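Local coordinates for testis-expressed protein 101 (Mus musculus, PDB 7BPS), which plays a role in fertilization by controlling binding of sperm to the zona pellucida and their migration into the oviduct, probably through the adhesion molecule ADAM3, at residues T5-S10 with T26-C32; V42-K46 with L99-W103; F70-T74 with R172-I177; V53-S57 with M156-V160. One frame throughout, in Å; residues are numbered along the deposited sequence.

Contact 1. Residues T5-S10 with T26-C32; sequences TYCQVS and TSKAEQC. With FUC (alpha-L-fucopyranose), chain C.
Y6-Q8 lies antiparallel to A29-Q31, with the short strand axes 4.6 Å apart and 145° between their directions. C7 and E30 form the hydrogen-bonded pair: C7 N to E30 O is 3.1 Å and E30 N to C7 O 3.0 Å. C32 N bonds to T5 O and V9 N to K28 O, one beyond each end.

Q31 lays its CG over a face of the Y6 ring, and its amide plane stands 69° from the ring. Q31 NE2 bonds weakly to Y6 OH. V9 crosses E30 at about a right angle, CG2 3.8 Å from E30 CB. The extended Q8 side chain brings OE1 3.0 Å from S27 N, which sits above the amide plane; K58 also binds this oxygen. Water 1 joins Q8 NE2 to T26 OG1. The OG atoms of S10 and S27 are 2.6 Å apart, and S27 OG also meets W25 O. A fucose of the protein's own glycan brushes S27 and K28, C6 3.5 Å from K28 N.

C7 SG and C32 SG sit close, but C7 is bonded to C38 and C32 to C60. Strands 6-16 and 29-31, beside these disulfides, are consistent with the first finger of a Ly6/uPAR three-finger domain.

Contact 2. Residues V42-K46 with L99-W103; sequences VLLIK and LASVW
V42, L44 and K46 lie on one face of strand 37-46, a central strand of the first Ly6/uPAR sheet, and the loop L99-W103 covers them. The joint is made by side chains, and its middle is apolar. The loop turns sharply: V102 N and W103 N both bond to L99 O, so one carbonyl grips two amides. This brings L99, V102 and W103 to the same side.

L44 and W103 make the largest share of the contact. L44 CB lies over the face of the W103 six-membered ring, 3.9 Å from the centroid and 23° off the normal, a CH-pi contact. The two side chains run past each other in opposite directions, and L44 CD2 continues over the indole, 3.8 Å from W103 CG. K46 meets the same ring differently. Its CB comes in plane at the edge, 3.7 Å from W103 CZ2, and its chain crosses the indole at about a right angle. The amine turns away to a weak bond with T50 O.

L44 CD1 is 3.9 Å from V102 CG1; CD2, besides lying over the indole, is 4.0 Å from L99 CD1. V42 puts CG1 4.1 Å from L99 CD2. L43 and I45 point to the opposite face, where L149 and F151 of the second domain pack. In this Ly6/uPAR domain the segment after strand 80-88 covers one face of the three-finger sheet.

Contact 3. Residues F70-T74 with R172-I177; sequences FIQYT and RLMAMI
Y73 and M174 make the tight part of this contact. The M174 methyl CE stands over the centre of the Y73 ring, 3.7 Å from the centroid and only 7° off the normal. M174 SD follows over the same face, 4.4 Å from the centroid, a Met-aromatic contact. The methionine chain is folded at chi2 (-56°) and chi3 (-70°). This curls CE back over the ring although the bond from CA to CB leads away from the first segment. I71 CG2 covers the centre of the opposite face, so the ring is clamped between two methyl groups. Its hydroxyl is bonded to S83.

T74 makes the other close contact. Its OG1 gives a 2.5 Å hydrogen bond to L173 O, with L173 CD1 3.8 Å from T74 OG1. Y73 and T74 both face A81 and form a classic beta bulge, where strand 68-72 of the first Ly6/uPAR domain turns a corner. The partner is a loop of the second domain with two overlapping turns, type I from R172 to A175 and type I' from M174 to I177.

The outer side is looser. I177 CD1 approaches Y73 CE1 obliquely at 3.8 Å, but meets I71 CG2 only at 4.4 Å. A175 CB lies near the ring plane at its edge. It is also 3.6 Å from Y73 O. Near A175 and T74, water 2 donates to Y73 O and R172 O; T168 OG1 also bonds R172 O.

Contact 4. Residues V53-S57 with M156-V160; sequences VVLAS and MDATV
V53 and V160 face each other tip to tip across two strands whose axes stay 9.8 Å apart. Both share the same chi1, near -178°, and each turns its two methyls to the other. V53 CG1 meets V160 CG2 at 4.0 Å, and V53 CG2 meets V160 CG1 at 4.1 Å.

L55 comes next along the strand and spreads its branches over two neighbours. CD2 reaches A158 CB at 4.2 Å, while CD1 touches V160 CG2 more distantly. The strands run nearly antiparallel, 154° between their directions, but are too far apart to pair. They belong to different sheets. Strand 52-61 is from the first Ly6/uPAR domain and strand 158-163 from the second, and the contact is part of the buried face-to-face packing between the tandem domains. F151 adds to it from the second domain, touching both L55 and V160.

M156 makes the contact at the other end of the segments. Its chain is bent at chi2 and chi3 and lies against the backbone of the first strand. CE comes 3.7 Å from A56 N and 3.9 Å from L55 CB. Farther back, M156 CG is 3.9 Å from S57 CB. S57 offers its CB to the methionine, while its OG is bonded to Q39. Q11 of strand 6-16 also touches M156.

In the fold
From the N terminus, contact 1 closes first, bringing 26-32 back to 5-10 at the periphery of the first domain, about 21 Å from the centre of the chain to the centre of the contact, before the others open. Segments 42-46, 53-57 and 70-74 then open contacts 2, 4 and 3 in turn. They close in the same order, at 99-103, 156-160 and 172-177, so each of these three crosses the other two. Contact 2 stays on the first domain's sheet and the chain leaving it. Contacts 4 and 3 tie that sheet to the second domain. Contacts 2 and 4 share neighbouring strands, joined by L43 N to L55 O. L43 also touches Y73 and M174 of contact 3.

Contact 1. Residues T5-S10 with T26-C32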
# COMPACT_ATOMS: atom_id res chain seq x y z
N THR A 5 23.88 0.27 -12.16
CA THR A 5 23.80 1.75 -12.29
C THR A 5 22.65 2.18 -13.22
O THR A 5 22.44 3.40 -13.29
CB THR A 5 25.13 2.38 -12.74
OG1 THR A 5 25.60 1.78 -13.95
CG2 THR A 5 26.20 2.28 -11.67
N TYR A 6 21.90 1.28 -13.87
CA TYR A 6 20.56 1.58 -14.45
C TYR A 6 19.47 0.83 -13.66
O TYR A 6 19.64 -0.38 -13.37
CB TYR A 6 20.47 1.23 -15.93
CG TYR A 6 21.31 2.09 -16.84
CD1 TYR A 6 20.79 3.23 -17.45
CD2 TYR A 6 22.64 1.78 -17.08
CE1 TYR A 6 21.56 4.02 -18.28
CE2 TYR A 6 23.43 2.57 -17.91
CZ TYR A 6 22.89 3.70 -18.50
OH TYR A 6 23.66 4.47 -19.31
N CYS A 7 18.38 1.53 -13.37
CA CYS A 7 17.17 1.00 -12.68
C CYS A 7 15.91 1.41 -13.44
O CYS A 7 15.91 2.48 -14.05
CB CYS A 7 17.08 1.53 -11.27
SG CYS A 7 18.51 1.08 -10.25
N GLN A 8 14.86 0.59 -13.40
CA GLN A 8 13.50 1.05 -13.78
C GLN A 8 13.10 2.18 -12.81
O GLN A 8 13.52 2.14 -11.61
CB GLN A 8 12.53 -0.11 -13.76
CG GLN A 8 12.74 -1.05 -14.94
CD GLN A 8 11.59 -2.02 -15.09
OE1 GLN A 8 10.49 -1.74 -14.62
NE2 GLN A 8 11.84 -3.16 -15.71
N VAL A 9 12.42 3.20 -13.34
CA VAL A 9 11.97 4.40 -12.56
C VAL A 9 10.51 4.72 -12.93
O VAL A 9 10.17 4.75 -14.13
CB VAL A 9 12.91 5.60 -12.79
CG1 VAL A 9 12.48 6.83 -11.99
CG2 VAL A 9 14.36 5.24 -12.46
N SER A 10 9.67 4.85 -11.92
CA SER A 10 8.23 5.20 -12.03
C SER A 10 7.67 5.43 -10.63
O SER A 10 8.11 4.75 -9.69
CB SER A 10 7.45 4.17 -12.78
OG SER A 10 7.73 2.89 -12.28
N THR A 26 6.14 -2.78 -15.39
CA THR A 26 7.28 -2.52 -16.31
C THR A 26 7.35 -1.02 -16.62
O THR A 26 6.35 -0.45 -17.06
CB THR A 26 7.18 -3.37 -17.58
OG1 THR A 26 7.14 -4.74 -17.18
CG2 THR A 26 8.32 -3.15 -18.56
N SER A 27 8.50 -0.42 -16.37
CA SER A 27 8.77 1.04 -16.42
C SER A 27 10.07 1.28 -17.22
O SER A 27 10.86 0.34 -17.35
CB SER A 27 8.87 1.60 -15.02
OG SER A 27 7.79 1.18 -14.20
N LYS A 28 10.28 2.51 -17.69
CA LYS A 28 11.47 2.95 -18.46
C LYS A 28 12.68 2.93 -17.51
O LYS A 28 12.47 3.23 -16.34
CB LYS A 28 11.33 4.38 -19.00
CG LYS A 28 9.94 4.85 -19.46
CD LYS A 28 9.60 4.56 -20.92
CE LYS A 28 9.68 5.77 -21.82
NZ LYS A 28 9.84 5.38 -23.24
N ALA A 29 13.88 2.62 -18.02
CA ALA A 29 15.17 2.66 -17.29
C ALA A 29 15.73 4.09 -17.28
O ALA A 29 15.37 4.89 -18.15
CB ALA A 29 16.15 1.71 -17.93
N GLU A 30 16.52 4.41 -16.26
CA GLU A 30 17.24 5.70 -16.11
C GLU A 30 18.58 5.38 -15.45
O GLU A 30 18.67 4.31 -14.78
CB GLU A 30 16.50 6.73 -15.25
CG GLU A 30 15.24 7.27 -15.91
CD GLU A 30 14.54 8.33 -15.09
OE1 GLU A 30 15.14 8.80 -14.10
OE2 GLU A 30 13.37 8.66 -15.42
N GLN A 31 19.58 6.22 -15.67
CA GLN A 31 20.93 6.03 -15.10
C GLN A 31 20.90 6.53 -13.65
O GLN A 31 20.44 7.65 -13.43
CB GLN A 31 21.97 6.78 -15.93
CG GLN A 31 23.41 6.49 -15.52
CD GLN A 31 24.38 7.42 -16.20
OE1 GLN A 31 24.66 8.52 -15.72
NE2 GLN A 31 24.87 6.99 -17.35
N CYS A 32 21.37 5.72 -12.71
CA CYS A 32 21.56 6.10 -11.29
C CYS A 32 22.90 6.83 -11.17
O CYS A 32 23.77 6.61 -12.04
CB CYS A 32 21.52 4.87 -10.38
SG CYS A 32 20.07 3.81 -10.63
C1 FUC C . 5.71 0.35 -22.63
C2 FUC C . 5.01 1.69 -22.64
C3 FUC C . 4.65 1.99 -21.17
C4 FUC C . 5.86 1.90 -20.24
C5 FUC C . 6.90 0.80 -20.60
C6 FUC C . 8.33 1.23 -20.27
O2 FUC C . 3.89 1.58 -23.53
O3 FUC C . 4.07 3.29 -21.00
O4 FUC C . 6.46 3.21 -20.14
O5 FUC C . 6.96 0.34 -21.96
O HOH W 1 9.91 -5.21 -16.19

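Contact 2. Residues V42-K46 with L99-W103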
# COMPACT_ATOMS: atom_id res chain seq x y z
N VAL A 42 5.75 -1.73 -3.76
CA VAL A 42 4.30 -1.48 -3.99
C VAL A 42 3.56 -1.71 -2.69
O VAL A 42 3.90 -2.68 -2.00
CB VAL A 42 3.78 -2.37 -5.13
CG1 VAL A 42 4.00 -3.86 -4.88
CG2 VAL A 42 2.33 -2.07 -5.42
N LEU A 43 2.59 -0.86 -2.39
CA LEU A 43 1.64 -1.00 -1.26
C LEU A 43 0.24 -1.04 -1.85
O LEU A 43 -0.07 -0.19 -2.69
CB LEU A 43 1.81 0.18 -0.31
CG LEU A 43 0.89 0.22 0.90
CD1 LEU A 43 0.97 -1.04 1.74
CD2 LEU A 43 1.21 1.41 1.77
N LEU A 44 -0.58 -2.00 -1.41
CA LEU A 44 -1.98 -2.19 -1.90
C LEU A 44 -2.90 -2.12 -0.70
O LEU A 44 -2.65 -2.82 0.27
CB LEU A 44 -2.10 -3.55 -2.61
CG LEU A 44 -1.22 -3.69 -3.85
CD1 LEU A 44 0.09 -4.42 -3.54
CD2 LEU A 44 -1.95 -4.39 -4.97
N ILE A 45 -3.92 -1.28 -0.77
CA ILE A 45 -4.89 -1.08 0.35
C ILE A 45 -6.32 -1.17 -0.21
O ILE A 45 -6.61 -0.50 -1.23
CB ILE A 45 -4.65 0.24 1.07
CG1 ILE A 45 -3.19 0.37 1.53
CG2 ILE A 45 -5.61 0.39 2.21
CD1 ILE A 45 -2.76 1.78 1.84
N LYS A 46 -7.15 -1.93 0.48
CA LYS A 46 -8.51 -2.32 0.07
C LYS A 46 -9.40 -2.29 1.31
O LYS A 46 -8.92 -2.67 2.39
CB LYS A 46 -8.40 -3.73 -0.49
CG LYS A 46 -9.58 -4.22 -1.32
CD LYS A 46 -9.60 -5.72 -1.45
CE LYS A 46 -10.69 -6.16 -2.40
NZ LYS A 46 -12.02 -5.68 -1.96
N LEU A 99 1.78 -7.94 -10.39
CA LEU A 99 1.53 -8.02 -8.93
C LEU A 99 0.85 -9.35 -8.58
O LEU A 99 0.31 -9.48 -7.44
CB LEU A 99 0.64 -6.84 -8.55
CG LEU A 99 1.17 -5.46 -8.92
CD1 LEU A 99 0.29 -4.39 -8.30
CD2 LEU A 99 2.61 -5.26 -8.46
N ALA A 100 0.85 -10.32 -9.49
CA ALA A 100 0.12 -11.60 -9.33
C ALA A 100 0.62 -12.33 -8.07
O ALA A 100 -0.21 -12.80 -7.30
CB ALA A 100 0.27 -12.44 -10.58
N SER A 101 1.94 -12.39 -7.86
CA SER A 101 2.56 -13.09 -6.71
C SER A 101 2.46 -12.26 -5.42
O SER A 101 2.94 -12.74 -4.40
CB SER A 101 4.01 -13.41 -7.00
OG SER A 101 4.79 -12.22 -7.00
N VAL A 102 1.87 -11.06 -5.44
CA VAL A 102 1.88 -10.10 -4.30
C VAL A 102 0.50 -10.08 -3.63
O VAL A 102 0.47 -10.05 -2.40
CB VAL A 102 2.27 -8.69 -4.78
CG1 VAL A 102 2.23 -7.66 -3.67
CG2 VAL A 102 3.63 -8.70 -5.44
N TRP A 103 -0.59 -10.05 -4.41
CA TRP A 103 -1.94 -9.62 -3.93
C TRP A 103 -2.93 -10.80 -3.95
O TRP A 103 -3.57 -10.93 -5.00
CB TRP A 103 -2.42 -8.40 -4.76
CG TRP A 103 -3.71 -7.74 -4.34
CD1 TRP A 103 -4.83 -7.60 -5.11
CD2 TRP A 103 -4.00 -7.07 -3.09
NE1 TRP A 103 -5.79 -6.91 -4.43
CE2 TRP A 103 -5.32 -6.58 -3.18
CE3 TRP A 103 -3.29 -6.87 -1.90
CZ2 TRP A 103 -5.94 -5.92 -2.12
CZ3 TRP A 103 -3.90 -6.21 -0.86
CH2 TRP A 103 -5.21 -5.74 -0.96

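Contact 3. Residues F70-T74 with R172-I177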
# COMPACT_ATOMS: atom_id res chain seq x y z
N PHE A 70 8.03 -8.97 2.04
CA PHE A 70 6.56 -9.07 1.84
C PHE A 70 5.89 -8.88 3.20
O PHE A 70 6.20 -9.63 4.11
CB PHE A 70 6.15 -10.41 1.21
CG PHE A 70 4.65 -10.60 1.17
CD1 PHE A 70 3.96 -11.08 2.29
CD2 PHE A 70 3.93 -10.24 0.04
CE1 PHE A 70 2.58 -11.24 2.26
CE2 PHE A 70 2.55 -10.41 0.01
CZ PHE A 70 1.88 -10.90 1.12
N ILE A 71 4.99 -7.90 3.33
CA ILE A 71 4.28 -7.65 4.62
C ILE A 71 2.78 -7.60 4.36
O ILE A 71 2.33 -6.88 3.45
CB ILE A 71 4.79 -6.37 5.30
CG1 ILE A 71 6.28 -6.47 5.62
CG2 ILE A 71 3.98 -6.04 6.54
CD1 ILE A 71 6.91 -5.16 6.02
N GLN A 72 2.03 -8.31 5.20
CA GLN A 72 0.59 -8.08 5.41
C GLN A 72 0.43 -7.31 6.72
O GLN A 72 0.67 -7.88 7.80
CB GLN A 72 -0.17 -9.41 5.41
CG GLN A 72 -1.65 -9.21 5.65
CD GLN A 72 -2.45 -10.43 5.30
OE1 GLN A 72 -3.05 -10.50 4.22
NE2 GLN A 72 -2.49 -11.36 6.25
N TYR A 73 0.07 -6.03 6.62
CA TYR A 73 -0.02 -5.13 7.80
C TYR A 73 -1.29 -5.50 8.56
O TYR A 73 -1.26 -5.67 9.76
CB TYR A 73 0.01 -3.66 7.36
CG TYR A 73 1.25 -3.31 6.58
CD1 TYR A 73 2.35 -2.77 7.22
CD2 TYR A 73 1.34 -3.53 5.22
CE1 TYR A 73 3.52 -2.48 6.54
CE2 TYR A 73 2.51 -3.24 4.52
CZ TYR A 73 3.60 -2.70 5.18
OH TYR A 73 4.78 -2.41 4.56
N THR A 74 -2.37 -5.66 7.81
CA THR A 74 -3.73 -5.93 8.33
C THR A 74 -4.37 -7.00 7.46
O THR A 74 -4.25 -6.92 6.23
CB THR A 74 -4.56 -4.64 8.39
OG1 THR A 74 -4.00 -3.67 9.28
CG2 THR A 74 -5.99 -4.94 8.80
N ARG A 172 -4.14 1.15 13.61
CA ARG A 172 -3.03 0.20 13.30
C ARG A 172 -3.31 -0.54 11.99
O ARG A 172 -2.88 -1.71 11.85
CB ARG A 172 -2.84 -0.74 14.49
CG ARG A 172 -2.39 -0.01 15.75
CD ARG A 172 -1.67 -0.91 16.74
NE ARG A 172 -2.58 -1.21 17.83
CZ ARG A 172 -2.46 -0.81 19.08
NH1 ARG A 172 -1.41 -0.12 19.46
NH2 ARG A 172 -3.39 -1.14 19.96
N LEU A 173 -3.98 0.11 11.05
CA LEU A 173 -4.09 -0.38 9.66
C LEU A 173 -2.68 -0.70 9.15
O LEU A 173 -2.50 -1.76 8.52
CB LEU A 173 -4.79 0.67 8.79
CG LEU A 173 -4.91 0.31 7.31
CD1 LEU A 173 -5.61 -1.04 7.12
CD2 LEU A 173 -5.64 1.39 6.54
N MET A 174 -1.71 0.18 9.41
CA MET A 174 -0.33 -0.01 8.89
C MET A 174 0.55 -0.65 9.98
O MET A 174 1.78 -0.60 9.86
CB MET A 174 0.25 1.31 8.38
CG MET A 174 -0.36 1.76 7.08
SD MET A 174 -0.21 0.51 5.77
CE MET A 174 1.55 0.55 5.46
N ALA A 175 -0.07 -1.28 10.98
CA ALA A 175 0.59 -2.09 12.03
C ALA A 175 1.75 -1.33 12.67
O ALA A 175 2.67 -1.98 13.11
CB ALA A 175 1.04 -3.40 11.43
N MET A 176 1.66 -0.00 12.79
CA MET A 176 2.65 0.81 13.53
C MET A 176 4.00 0.73 12.82
O MET A 176 5.02 1.01 13.48
CB MET A 176 2.80 0.33 14.98
CG MET A 176 1.48 0.42 15.77
SD MET A 176 1.70 -0.04 17.51
CE MET A 176 2.30 1.54 18.13
N ILE A 177 4.00 0.38 11.54
CA ILE A 177 5.24 0.43 10.70
C ILE A 177 5.29 1.80 10.00
O ILE A 177 4.29 2.17 9.40
CB ILE A 177 5.30 -0.78 9.74
CG1 ILE A 177 5.45 -2.07 10.56
CG2 ILE A 177 6.42 -0.59 8.72
CD1 ILE A 177 5.16 -3.35 9.84
O HOH W 2 -2.71 -4.58 11.72

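Contact 4. Residues V53-S57 with M156-V160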
# COMPACT_ATOMS: atom_id res chain seq x y z
N VAL A 53 -6.30 0.66 -3.67
CA VAL A 53 -5.32 1.75 -3.85
C VAL A 53 -3.94 1.10 -4.07
O VAL A 53 -3.58 0.22 -3.30
CB VAL A 53 -5.32 2.71 -2.65
CG1 VAL A 53 -4.34 3.86 -2.83
CG2 VAL A 53 -6.71 3.24 -2.41
N VAL A 54 -3.23 1.52 -5.11
CA VAL A 54 -1.87 1.02 -5.45
C VAL A 54 -0.90 2.22 -5.48
O VAL A 54 -1.09 3.14 -6.34
CB VAL A 54 -1.90 0.22 -6.75
CG1 VAL A 54 -0.57 -0.40 -7.04
CG2 VAL A 54 -2.95 -0.87 -6.70
N LEU A 55 0.03 2.22 -4.52
CA LEU A 55 1.23 3.09 -4.47
C LEU A 55 2.41 2.23 -4.93
O LEU A 55 2.81 1.30 -4.19
CB LEU A 55 1.44 3.65 -3.06
CG LEU A 55 0.24 4.41 -2.47
CD1 LEU A 55 -0.63 3.49 -1.63
CD2 LEU A 55 0.67 5.60 -1.63
N ALA A 56 2.89 2.47 -6.15
CA ALA A 56 3.97 1.71 -6.81
C ALA A 56 5.15 2.64 -7.13
O ALA A 56 4.98 3.63 -7.89
CB ALA A 56 3.46 1.01 -8.05
N SER A 57 6.31 2.30 -6.57
CA SER A 57 7.58 3.05 -6.72
C SER A 57 8.68 2.14 -7.29
O SER A 57 8.91 1.07 -6.73
CB SER A 57 8.00 3.61 -5.41
OG SER A 57 9.31 4.11 -5.54
N MET A 156 6.57 10.03 -3.97
CA MET A 156 5.34 9.23 -3.77
C MET A 156 4.38 9.93 -2.81
O MET A 156 3.51 9.19 -2.30
CB MET A 156 5.66 7.87 -3.12
CG MET A 156 6.31 6.88 -4.04
SD MET A 156 5.41 6.71 -5.60
CE MET A 156 4.02 5.78 -4.97
N ASP A 157 4.51 11.24 -2.59
CA ASP A 157 3.73 12.00 -1.57
C ASP A 157 2.24 11.90 -1.89
O ASP A 157 1.86 12.17 -3.04
CB ASP A 157 4.18 13.47 -1.51
CG ASP A 157 5.66 13.63 -1.23
OD1 ASP A 157 6.01 13.87 -0.07
OD2 ASP A 157 6.43 13.52 -2.17
N ALA A 158 1.43 11.45 -0.92
CA ALA A 158 0.01 11.08 -1.13
C ALA A 158 -0.73 10.97 0.21
O ALA A 158 -0.06 10.79 1.23
CB ALA A 158 -0.01 9.77 -1.87
N THR A 159 -2.05 11.10 0.20
CA THR A 159 -2.94 10.68 1.31
C THR A 159 -3.96 9.65 0.79
O THR A 159 -4.46 9.78 -0.36
CB THR A 159 -3.88 11.75 1.90
OG1 THR A 159 -4.16 12.77 0.96
CG2 THR A 159 -3.38 12.36 3.17
N VAL A 160 -4.31 8.72 1.67
CA VAL A 160 -5.32 7.67 1.43
C VAL A 160 -6.30 7.74 2.58
O VAL A 160 -5.86 7.68 3.76
CB VAL A 160 -4.65 6.30 1.30
CG1 VAL A 160 -5.70 5.23 0.99
CG2 VAL A 160 -3.55 6.31 0.24